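Local coordinates for RNA-induced transcriptional silencing complex protein tas3 (Schizosaccharomyces pombe, PDB 3D1B), which forms, together with Ago1 and Chp1, the core of the RITS complex in RNA interference-directed heterochromatin formation, this piece being its C-terminal all-helical part, at residues A[100-104]-A[105-109]; A[36-39]-A[40-44]; A[79-82]-A[83-86]; A[20-23]-A[24-27]. All coordinates share one frame; numbering follows the deposited sequence.

Contact 1 (A[100-104]-A[105-109]); sequences KLVTG and KNLSL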
loop_
_atom_site.group_PDB
_atom_site.type_symbol
_atom_site.label_atom_id
_atom_site.label_comp_id
_atom_site.label_asym_id
_atom_site.label_seq_id
_atom_site.Cartn_x
_atom_site.Cartn_y
_atom_site.Cartn_z
ATOM N N LYS A 100 11.819 -2.716 0.084
ATOM C CA LYS A 100 11.284 -2.906 -1.265
ATOM C C LYS A 100 12.355 -2.444 -2.252
ATOM O O LYS A 100 12.474 -2.972 -3.356
ATOM C CB LYS A 100 10.037 -2.045 -1.510
ATOM C CG LYS A 100 8.846 -2.358 -0.647
ATOM C CD LYS A 100 8.304 -3.747 -0.932
ATOM C CE LYS A 100 7.166 -4.069 0.023
ATOM N NZ LYS A 100 6.828 -5.520 0.005
ATOM N N LEU A 101 13.116 -1.425 -1.851
ATOM C CA LEU A 101 14.170 -0.882 -2.701
ATOM C C LEU A 101 15.400 -1.778 -2.674
ATOM O O LEU A 101 16.157 -1.841 -3.642
ATOM C CB LEU A 101 14.538 0.536 -2.241
ATOM C CG LEU A 101 13.403 1.566 -2.333
ATOM C CD1 LEU A 101 13.958 2.939 -1.969
ATOM C CD2 LEU A 101 12.811 1.595 -3.727
ATOM N N VAL A 102 15.607 -2.463 -1.555
ATOM C CA VAL A 102 16.742 -3.376 -1.440
ATOM C C VAL A 102 16.554 -4.517 -2.442
ATOM O O VAL A 102 17.426 -4.785 -3.277
ATOM C CB VAL A 102 16.843 -3.962 -0.009
ATOM C CG1 VAL A 102 17.858 -5.101 0.027
ATOM C CG2 VAL A 102 17.242 -2.860 0.971
ATOM N N THR A 103 15.401 -5.172 -2.371
ATOM C CA THR A 103 15.122 -6.288 -3.261
ATOM C C THR A 103 14.833 -5.918 -4.712
ATOM O O THR A 103 15.258 -6.627 -5.632
ATOM C CB THR A 103 13.933 -7.130 -2.738
ATOM O OG1 THR A 103 12.792 -6.284 -2.560
ATOM C CG2 THR A 103 14.290 -7.783 -1.410
ATOM N N GLY A 104 14.129 -4.811 -4.925
ATOM C CA GLY A 104 13.770 -4.429 -6.281
ATOM C C GLY A 104 14.704 -3.500 -7.021
ATOM O O GLY A 104 14.685 -3.453 -8.260
ATOM N N LYS A 105 15.520 -2.752 -6.286
ATOM C CA LYS A 105 16.428 -1.814 -6.929
ATOM C C LYS A 105 17.860 -1.942 -6.448
ATOM O O LYS A 105 18.694 -1.076 -6.720
ATOM C CB LYS A 105 15.916 -0.392 -6.723
ATOM C CG LYS A 105 14.527 -0.198 -7.306
ATOM C CD LYS A 105 13.983 1.175 -7.015
ATOM C CE LYS A 105 12.726 1.431 -7.830
ATOM N NZ LYS A 105 12.160 2.780 -7.561
ATOM N N ASN A 106 18.144 -3.024 -5.730
ATOM C CA ASN A 106 19.489 -3.279 -5.235
ATOM C C ASN A 106 20.028 -2.220 -4.283
ATOM O O ASN A 106 21.238 -2.012 -4.217
ATOM C CB ASN A 106 20.447 -3.435 -6.419
ATOM C CG ASN A 106 20.128 -4.651 -7.266
ATOM O OD1 ASN A 106 20.109 -4.580 -8.498
ATOM N ND2 ASN A 106 19.889 -5.778 -6.611
ATOM N N LEU A 107 19.147 -1.542 -3.551
ATOM C CA LEU A 107 19.613 -0.543 -2.600
ATOM C C LEU A 107 20.438 -1.309 -1.566
ATOM O O LEU A 107 20.023 -2.359 -1.082
ATOM C CB LEU A 107 18.418 0.178 -1.950
ATOM C CG LEU A 107 18.719 1.294 -0.939
ATOM C CD1 LEU A 107 17.616 2.343 -0.969
ATOM C CD2 LEU A 107 18.846 0.700 0.456
ATOM N N SER A 108 21.619 -0.792 -1.248
ATOM C CA SER A 108 22.519 -1.443 -0.297
ATOM C C SER A 108 21.897 -1.713 1.071
ATOM O O SER A 108 21.374 -0.802 1.712
ATOM C CB SER A 108 23.777 -0.593 -0.124
ATOM O OG SER A 108 24.585 -1.123 0.905
ATOM N N LEU A 109 21.977 -2.961 1.529
ATOM C CA LEU A 109 21.403 -3.327 2.825
ATOM C C LEU A 109 22.005 -2.512 3.976
ATOM O O LEU A 109 21.294 -2.116 4.899
ATOM C CB LEU A 109 21.592 -4.824 3.091
ATOM C CG LEU A 109 20.760 -5.405 4.240
ATOM C CD1 LEU A 109 19.279 -5.346 3.872
ATOM C CD2 LEU A 109 21.176 -6.846 4.517
HETATM O O HOH W 1 19.553 -6.491 -4.022
#

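Contact 2 (A[36-39]-A[40-44]); sequences EALV and KVIPH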
loop_
_atom_site.group_PDB
_atom_site.type_symbol
_atom_site.label_atom_id
_atom_site.label_comp_id
_atom_site.label_asym_id
_atom_site.label_seq_id
_atom_site.Cartn_x
_atom_site.Cartn_y
_atom_site.Cartn_z
ATOM N N GLU A 36 9.296 16.003 -3.788
ATOM C CA GLU A 36 8.355 16.285 -4.861
ATOM C C GLU A 36 7.226 15.258 -4.872
ATOM O O GLU A 36 6.067 15.595 -5.109
ATOM C CB GLU A 36 9.088 16.283 -6.205
ATOM C CG GLU A 36 9.923 17.538 -6.443
ATOM C CD GLU A 36 11.174 17.275 -7.264
ATOM O OE1 GLU A 36 11.093 16.530 -8.264
ATOM O OE2 GLU A 36 12.241 17.827 -6.911
ATOM N N ALA A 37 7.575 14.001 -4.614
ATOM C CA ALA A 37 6.593 12.921 -4.595
ATOM C C ALA A 37 5.606 13.095 -3.441
ATOM O O ALA A 37 4.401 12.888 -3.600
ATOM C CB ALA A 37 7.313 11.579 -4.476
ATOM N N LEU A 38 6.111 13.483 -2.276
ATOM C CA LEU A 38 5.242 13.669 -1.120
ATOM C C LEU A 38 4.178 14.728 -1.402
ATOM O O LEU A 38 3.026 14.586 -0.994
ATOM C CB LEU A 38 6.064 14.069 0.108
ATOM C CG LEU A 38 5.259 14.249 1.397
ATOM C CD1 LEU A 38 4.535 12.949 1.750
ATOM C CD2 LEU A 38 6.195 14.665 2.518
ATOM N N VAL A 39 4.561 15.783 -2.114
ATOM C CA VAL A 39 3.620 16.851 -2.436
ATOM C C VAL A 39 2.427 16.317 -3.224
ATOM O O VAL A 39 1.285 16.720 -2.985
ATOM C CB VAL A 39 4.309 17.977 -3.250
ATOM C CG1 VAL A 39 3.268 18.951 -3.792
ATOM C CG2 VAL A 39 5.301 18.707 -2.367
ATOM N N LYS A 40 2.694 15.399 -4.149
ATOM C CA LYS A 40 1.640 14.821 -4.978
ATOM C C LYS A 40 0.894 13.686 -4.279
ATOM O O LYS A 40 -0.296 13.478 -4.515
ATOM C CB LYS A 40 2.224 14.288 -6.292
ATOM C CG LYS A 40 3.000 15.306 -7.120
ATOM C CD LYS A 40 3.207 14.785 -8.537
ATOM C CE LYS A 40 4.103 15.691 -9.374
ATOM N NZ LYS A 40 5.541 15.293 -9.300
ATOM N N VAL A 41 1.599 12.962 -3.416
ATOM C CA VAL A 41 1.028 11.824 -2.702
ATOM C C VAL A 41 0.187 12.159 -1.478
ATOM O O VAL A 41 -0.871 11.563 -1.263
ATOM C CB VAL A 41 2.143 10.849 -2.242
ATOM C CG1 VAL A 41 1.559 9.771 -1.346
ATOM C CG2 VAL A 41 2.827 10.218 -3.447
ATOM N N ILE A 42 0.652 13.118 -0.684
ATOM C CA ILE A 42 -0.023 13.466 0.557
ATOM C C ILE A 42 -1.523 13.804 0.530
ATOM O O ILE A 42 -2.229 13.517 1.493
ATOM C CB ILE A 42 0.762 14.576 1.301
ATOM C CG1 ILE A 42 0.502 14.454 2.803
ATOM C CG2 ILE A 42 0.385 15.947 0.774
ATOM C CD1 ILE A 42 1.432 15.290 3.653
ATOM N N PRO A 43 -2.030 14.414 -0.554
ATOM C CA PRO A 43 -3.466 14.728 -0.574
ATOM C C PRO A 43 -4.336 13.479 -0.398
ATOM O O PRO A 43 -5.376 13.514 0.268
ATOM C CB PRO A 43 -3.660 15.355 -1.953
ATOM C CG PRO A 43 -2.338 16.024 -2.195
ATOM C CD PRO A 43 -1.359 14.974 -1.741
ATOM N N HIS A 44 -3.899 12.380 -1.005
ATOM C CA HIS A 44 -4.621 11.114 -0.940
ATOM C C HIS A 44 -4.575 10.538 0.465
ATOM O O HIS A 44 -5.428 9.738 0.850
ATOM C CB HIS A 44 -4.010 10.135 -1.940
ATOM C CG HIS A 44 -3.956 10.675 -3.335
ATOM N ND1 HIS A 44 -5.079 11.116 -4.005
ATOM C CD2 HIS A 44 -2.912 10.890 -4.172
ATOM C CE1 HIS A 44 -4.727 11.582 -5.190
ATOM N NE2 HIS A 44 -3.419 11.457 -5.315
#

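Contact 3 (A[79-82]-A[83-86]); sequences MFLS and NLEK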
loop_
_atom_site.group_PDB
_atom_site.type_symbol
_atom_site.label_atom_id
_atom_site.label_comp_id
_atom_site.label_asym_id
_atom_site.label_seq_id
_atom_site.Cartn_x
_atom_site.Cartn_y
_atom_site.Cartn_z
ATOM N N MET A 79 18.662 -11.547 8.622
ATOM C CA MET A 79 18.915 -10.908 9.906
ATOM C C MET A 79 18.263 -9.525 9.894
ATOM O O MET A 79 17.758 -9.061 10.916
ATOM C CB MET A 79 20.419 -10.781 10.153
ATOM C CG MET A 79 20.794 -10.524 11.608
ATOM S SD MET A 79 20.223 -11.846 12.706
ATOM C CE MET A 79 21.131 -13.181 12.088
ATOM N N PHE A 80 18.276 -8.869 8.734
ATOM C CA PHE A 80 17.664 -7.543 8.606
ATOM C C PHE A 80 16.170 -7.648 8.888
ATOM O O PHE A 80 15.601 -6.814 9.593
ATOM C CB PHE A 80 17.865 -6.984 7.192
ATOM C CG PHE A 80 17.191 -5.652 6.960
ATOM C CD1 PHE A 80 17.844 -4.457 7.268
ATOM C CD2 PHE A 80 15.895 -5.594 6.449
ATOM C CE1 PHE A 80 17.215 -3.223 7.071
ATOM C CE2 PHE A 80 15.254 -4.357 6.249
ATOM C CZ PHE A 80 15.918 -3.176 6.562
ATOM N N LEU A 81 15.535 -8.681 8.336
ATOM C CA LEU A 81 14.100 -8.871 8.529
ATOM C C LEU A 81 13.767 -9.270 9.964
ATOM O O LEU A 81 12.739 -8.856 10.500
ATOM C CB LEU A 81 13.562 -9.921 7.547
ATOM C CG LEU A 81 13.551 -9.484 6.072
ATOM C CD1 LEU A 81 13.149 -10.657 5.186
ATOM C CD2 LEU A 81 12.586 -8.311 5.883
ATOM N N SER A 82 14.624 -10.072 10.588
ATOM C CA SER A 82 14.369 -10.474 11.969
ATOM C C SER A 82 14.423 -9.240 12.855
ATOM O O SER A 82 13.648 -9.106 13.801
ATOM C CB SER A 82 15.401 -11.501 12.452
ATOM O OG SER A 82 14.983 -12.824 12.147
ATOM N N ASN A 83 15.333 -8.328 12.532
ATOM C CA ASN A 83 15.480 -7.105 13.303
ATOM C C ASN A 83 14.314 -6.164 13.035
ATOM O O ASN A 83 13.851 -5.467 13.937
ATOM C CB ASN A 83 16.803 -6.415 12.949
ATOM C CG ASN A 83 16.998 -5.117 13.701
ATOM O OD1 ASN A 83 16.858 -4.031 13.136
ATOM N ND2 ASN A 83 17.307 -5.222 14.989
ATOM N N LEU A 84 13.832 -6.160 11.793
ATOM C CA LEU A 84 12.724 -5.296 11.400
ATOM C C LEU A 84 11.450 -5.612 12.179
ATOM O O LEU A 84 10.687 -4.709 12.532
ATOM C CB LEU A 84 12.464 -5.439 9.895
ATOM C CG LEU A 84 11.357 -4.557 9.305
ATOM C CD1 LEU A 84 11.624 -3.082 9.639
ATOM C CD2 LEU A 84 11.297 -4.758 7.793
ATOM N N GLU A 85 11.223 -6.894 12.447
ATOM C CA GLU A 85 10.035 -7.330 13.182
ATOM C C GLU A 85 9.929 -6.713 14.576
ATOM O O GLU A 85 8.832 -6.582 15.116
ATOM C CB GLU A 85 10.039 -8.856 13.328
ATOM C CG GLU A 85 9.818 -9.610 12.027
ATOM C CD GLU A 85 8.347 -9.770 11.689
ATOM O OE1 GLU A 85 7.511 -9.094 12.335
ATOM O OE2 GLU A 85 8.033 -10.565 10.774
ATOM N N LYS A 86 11.068 -6.333 15.149
ATOM C CA LYS A 86 11.102 -5.774 16.500
ATOM C C LYS A 86 10.989 -4.265 16.591
ATOM O O LYS A 86 10.911 -3.713 17.692
ATOM C CB LYS A 86 12.398 -6.192 17.186
ATOM C CG LYS A 86 12.583 -7.688 17.213
ATOM C CD LYS A 86 13.820 -8.100 17.982
ATOM C CE LYS A 86 15.101 -7.739 17.262
ATOM N NZ LYS A 86 16.215 -8.542 17.833
HETATM O O HOH W 2 16.363 -4.321 10.418
#

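Contact 4 (A[20-23]-A[24-27]); sequences NWLK and SLSF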
loop_
_atom_site.group_PDB
_atom_site.type_symbol
_atom_site.label_atom_id
_atom_site.label_comp_id
_atom_site.label_asym_id
_atom_site.label_seq_id
_atom_site.Cartn_x
_atom_site.Cartn_y
_atom_site.Cartn_z
ATOM N N ASN A 20 6.265 14.494 9.712
ATOM C CA ASN A 20 7.419 15.272 10.147
ATOM C C ASN A 20 8.663 14.396 10.268
ATOM O O ASN A 20 9.770 14.813 9.912
ATOM C CB ASN A 20 7.129 15.962 11.486
ATOM C CG ASN A 20 6.057 17.027 11.372
ATOM O OD1 ASN A 20 5.683 17.427 10.270
ATOM N ND2 ASN A 20 5.562 17.502 12.516
ATOM N N TRP A 21 8.481 13.179 10.770
ATOM C CA TRP A 21 9.593 12.248 10.912
ATOM C C TRP A 21 10.113 11.830 9.543
ATOM O O TRP A 21 11.320 11.735 9.328
ATOM C CB TRP A 21 9.162 11.004 11.699
ATOM C CG TRP A 21 8.945 11.265 13.165
ATOM C CD1 TRP A 21 9.448 12.306 13.895
ATOM C CD2 TRP A 21 8.199 10.455 14.085
ATOM N NE1 TRP A 21 9.060 12.195 15.210
ATOM C CE2 TRP A 21 8.294 11.069 15.354
ATOM C CE3 TRP A 21 7.462 9.269 13.959
ATOM C CZ2 TRP A 21 7.679 10.537 16.494
ATOM C CZ3 TRP A 21 6.848 8.740 15.094
ATOM C CH2 TRP A 21 6.963 9.377 16.344
ATOM N N LEU A 22 9.197 11.569 8.620
ATOM C CA LEU A 22 9.590 11.181 7.273
ATOM C C LEU A 22 10.443 12.282 6.649
ATOM O O LEU A 22 11.508 12.024 6.084
ATOM C CB LEU A 22 8.350 10.951 6.412
ATOM C CG LEU A 22 8.581 10.934 4.902
ATOM C CD1 LEU A 22 9.499 9.774 4.528
ATOM C CD2 LEU A 22 7.236 10.812 4.197
ATOM N N LYS A 23 9.968 13.517 6.756
ATOM C CA LYS A 23 10.698 14.646 6.194
ATOM C C LYS A 23 12.062 14.839 6.838
ATOM O O LYS A 23 12.954 15.445 6.237
ATOM C CB LYS A 23 9.885 15.931 6.349
ATOM C CG LYS A 23 8.643 15.976 5.484
ATOM C CD LYS A 23 7.959 17.323 5.619
ATOM C CE LYS A 23 6.760 17.434 4.703
ATOM N NZ LYS A 23 6.036 18.711 4.968
ATOM N N SER A 24 12.221 14.313 8.051
ATOM C CA SER A 24 13.473 14.444 8.796
ATOM C C SER A 24 14.515 13.369 8.490
ATOM O O SER A 24 15.645 13.448 8.968
ATOM C CB SER A 24 13.183 14.454 10.297
ATOM O OG SER A 24 12.312 15.529 10.629
ATOM N N LEU A 25 14.137 12.356 7.715
ATOM C CA LEU A 25 15.084 11.298 7.360
ATOM C C LEU A 25 16.108 11.856 6.387
ATOM O O LEU A 25 15.751 12.538 5.433
ATOM C CB LEU A 25 14.355 10.125 6.702
ATOM C CG LEU A 25 13.495 9.288 7.643
ATOM C CD1 LEU A 25 12.636 8.325 6.833
ATOM C CD2 LEU A 25 14.394 8.534 8.614
ATOM N N SER A 26 17.379 11.552 6.622
ATOM C CA SER A 26 18.438 12.037 5.748
ATOM C C SER A 26 18.194 11.587 4.314
ATOM O O SER A 26 18.437 12.333 3.361
ATOM C CB SER A 26 19.794 11.524 6.233
ATOM O OG SER A 26 20.069 12.009 7.537
ATOM N N PHE A 27 17.707 10.359 4.165
ATOM C CA PHE A 27 17.425 9.798 2.850
ATOM C C PHE A 27 16.382 10.635 2.113
ATOM O O PHE A 27 16.469 10.833 0.903
ATOM C CB PHE A 27 16.947 8.351 3.013
ATOM C CG PHE A 27 16.664 7.640 1.718
ATOM C CD1 PHE A 27 17.637 7.548 0.724
ATOM C CD2 PHE A 27 15.425 7.039 1.504
ATOM C CE1 PHE A 27 17.380 6.863 -0.468
ATOM C CE2 PHE A 27 15.156 6.351 0.319
ATOM C CZ PHE A 27 16.139 6.265 -0.669
HETATM O O HOH W 3 13.034 17.853 8.735
#

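Contact 1 (A[100-104]-A[105-109])
Leu107 folds back under the last turn of helix 89-105 and straddles two of its residues with the fork of its side chain. CD1 of Leu107 rests against both CB and CD1 of Leu101, 3.8 Å from each, while its CD2 lies 3.9 Å from CG2 of Val102, the side chains of Leu107 and Val102 crossing at about a right angle. Farther on, Leu109 brings CD1 to CG1 of Val102. On the other flank Lys105 runs extended beyond CG and lays its CD 3.5 Å from Leu101 CD2, a greasy stem covering a methyl. An alanine in place of Lys105 would probably take the stem off Leu101 CD2 and cost the packing on Asn71 of the second subunit.

The fold-back is fastened at Leu101 O, which Lys105 N (2.9 Å) and Leu107 N (3.0 Å) grip from opposite faces of the carbonyl plane. Asn106 makes the reversal: its phi is positive (61°), a conformation asparagine tolerates better than most residues. A water also bridges Val102 O and Asn106 ND2, accepting from the amide at 2.7 Å. The six-residue bond from Leu107 N to Leu101 O, the positive phi just before it and the apolar pair Leu101-Leu107 make this a Schellman-type C-cap, which passes directly into Ser108, the N-cap of helix 109-122.

Contact 2 (A[36-39]-A[40-44])
Leu38 reaches Ile42 through its own two torsions: CG stands anti to the backbone N (chi1 -178°), and chi2 of 59° then swings CD1 forward along the helix to 4.1 Å from Ile42 CB. In Ile42 the first torsion sets CG1 anti to the backbone N and leaves CG2 in the crowded position between backbone N and carbonyl carbon. This is the i to i+4 packing of one helix, 32-46, and it occurs just where a proline kinks it.

Before the kink the i to i+4 bonds of Val41 and Ile42 are in place, while Lys40 N bonds only weakly, to Ala37 O. Val41 N bonds to the same Ala37 O at 2.8 Å, nearly in line with the carbonyl, and Ile42 N reaches Leu38 O with an N-H...O angle of 166°. The beta-branched side chains crowd these carbonyls: CG2 of Val41 stands 3.1 Å from Ala37 O. Small Ala37 and compact Val41 suit a face on which helix 52-60 and Leu78 of the second subunit both press against Val41, whereas Leu38 faces Val55 and Val59.

Lys40 is exposed, though it also packs on Leu78 of the second subunit. Its CG lies 3.7 Å from Glu36 O, but its ammonium and the Glu36 carboxylate are not in contact; Glu36 OE2 turns instead to Ser32, in a weak bond. From Pro43 on the pattern breaks, since proline has no N-H to offer and His44 N takes Val41 O, three residues back instead of four, at 3.1 Å. In place of a donor, Val39 O meets the ring carbon CD of Pro43 at 3.4 Å.

Contact 3 (A[79-82]-A[83-86])
Leu84 packs back on the preceding turn by apolar contact. Its CD2 lies 4.3 Å from Phe80 CE2, approaching the ring obliquely, and 4.2 Å from Leu81 CD2, so that one methyl touches the residues three and four places before it. Phe80, whose CG is anti to its backbone N (chi1 177°), carries its ring on to Tyr99 and packs it against Leu109 and Ala112 of helix 109-122, an apolar setting that suits phenylalanine.

The backbone bonds are those of an alpha helix: Asn83 N to Met79 O, Leu84 N to Phe80 O at 2.9 Å and Glu85 N to Leu81 O at 3.2 Å. Lys86 N then turns to Asn83 O.

Water adds a third kind of link. One molecule donates both to Phe80 O (2.7 Å) and to Asn83 OD1 (2.8 Å), and also sits over one face of the Phe80 ring, toward the rim. Asparagine suits this position because its amide oxygen can accept beside the main-chain carbonyl. Polar Ser82, Glu85 and Lys86 lie on the exposed side, as suits them. The arrangement is that of an amphipathic helix near its C-terminal end, laid by its apolar face on a helical bundle.

Contact 4 (A[20-23]-A[24-27])
Ser24 and Leu25 close the end of helix 14-23 in a narrowed turn: Ser24 N bonds only weakly to Asn20 O and Trp21 O, and Leu25 N reaches back just three residues to Leu22 O, at 3.1 Å, from well above the carbonyl plane. With psi of 135°, Leu25 then leaves the helical path.

The side chain of Ser24 makes good what its backbone lacks. Its OG, placed beside its own N by a chi1 of -59°, donates to Asn20 O at 2.7 Å, so hydroxyl and amide of one residue grip the same carbonyl. Serine suits the place because its hydroxyl, one bond from CB, can turn back to the carbonyl four residues earlier. A water in turn donates to Ser24 OG at 3.1 Å and, weakly, to Lys23 O. An alanine here would probably cost Asn20 O the stronger of its two bonds from this residue, and the water its hydroxyl acceptor.

The arrangement is a helix C-terminus ending in an i to i+3 turn, followed at once by the weakly bonded helix 26-29. Ser26 N bonds to Glu118 OE1 of helix 109-122, and Lys23 O accepts from Gln29 NE2. On the buried side the side chains of Leu22 and Leu25 cross at about a right angle, with Leu22 CD1 4.2 Å from Leu25 CD1. Leu25 CG rests 3.7 Å from both Trp21 O and Leu22 O. Leucines suit this side, since Phe60 of helix 52-60 touches both. Trp21 points away from the turn and meets Phe90 edge-to-face, while Lys23, exposed, touches Phe28.

All four contacts are local, within one helix or at its end. Contact 4 lies nearest the chain's centre (about 9 Å between centres), contact 1 at about 11 Å, and contacts 2 and 3 at about 15 Å on opposite sides; contact 3 has the most exposed residues. Contact 2 packs on leucines of the second subunit with Ala37, Lys40, Val41 and His44, and contact 1 meets that subunit through Lys100 O and Lys105; contact 3 does not touch it. Contact 1 ends its helix on one doubly gripped carbonyl, contact 4 with weak backbone bonds backed by a serine hydroxyl. Phe27 joins these two by touching Leu101 and Leu107; Leu109 packs on Phe80, and Leu38 on Leu22 and Lys23.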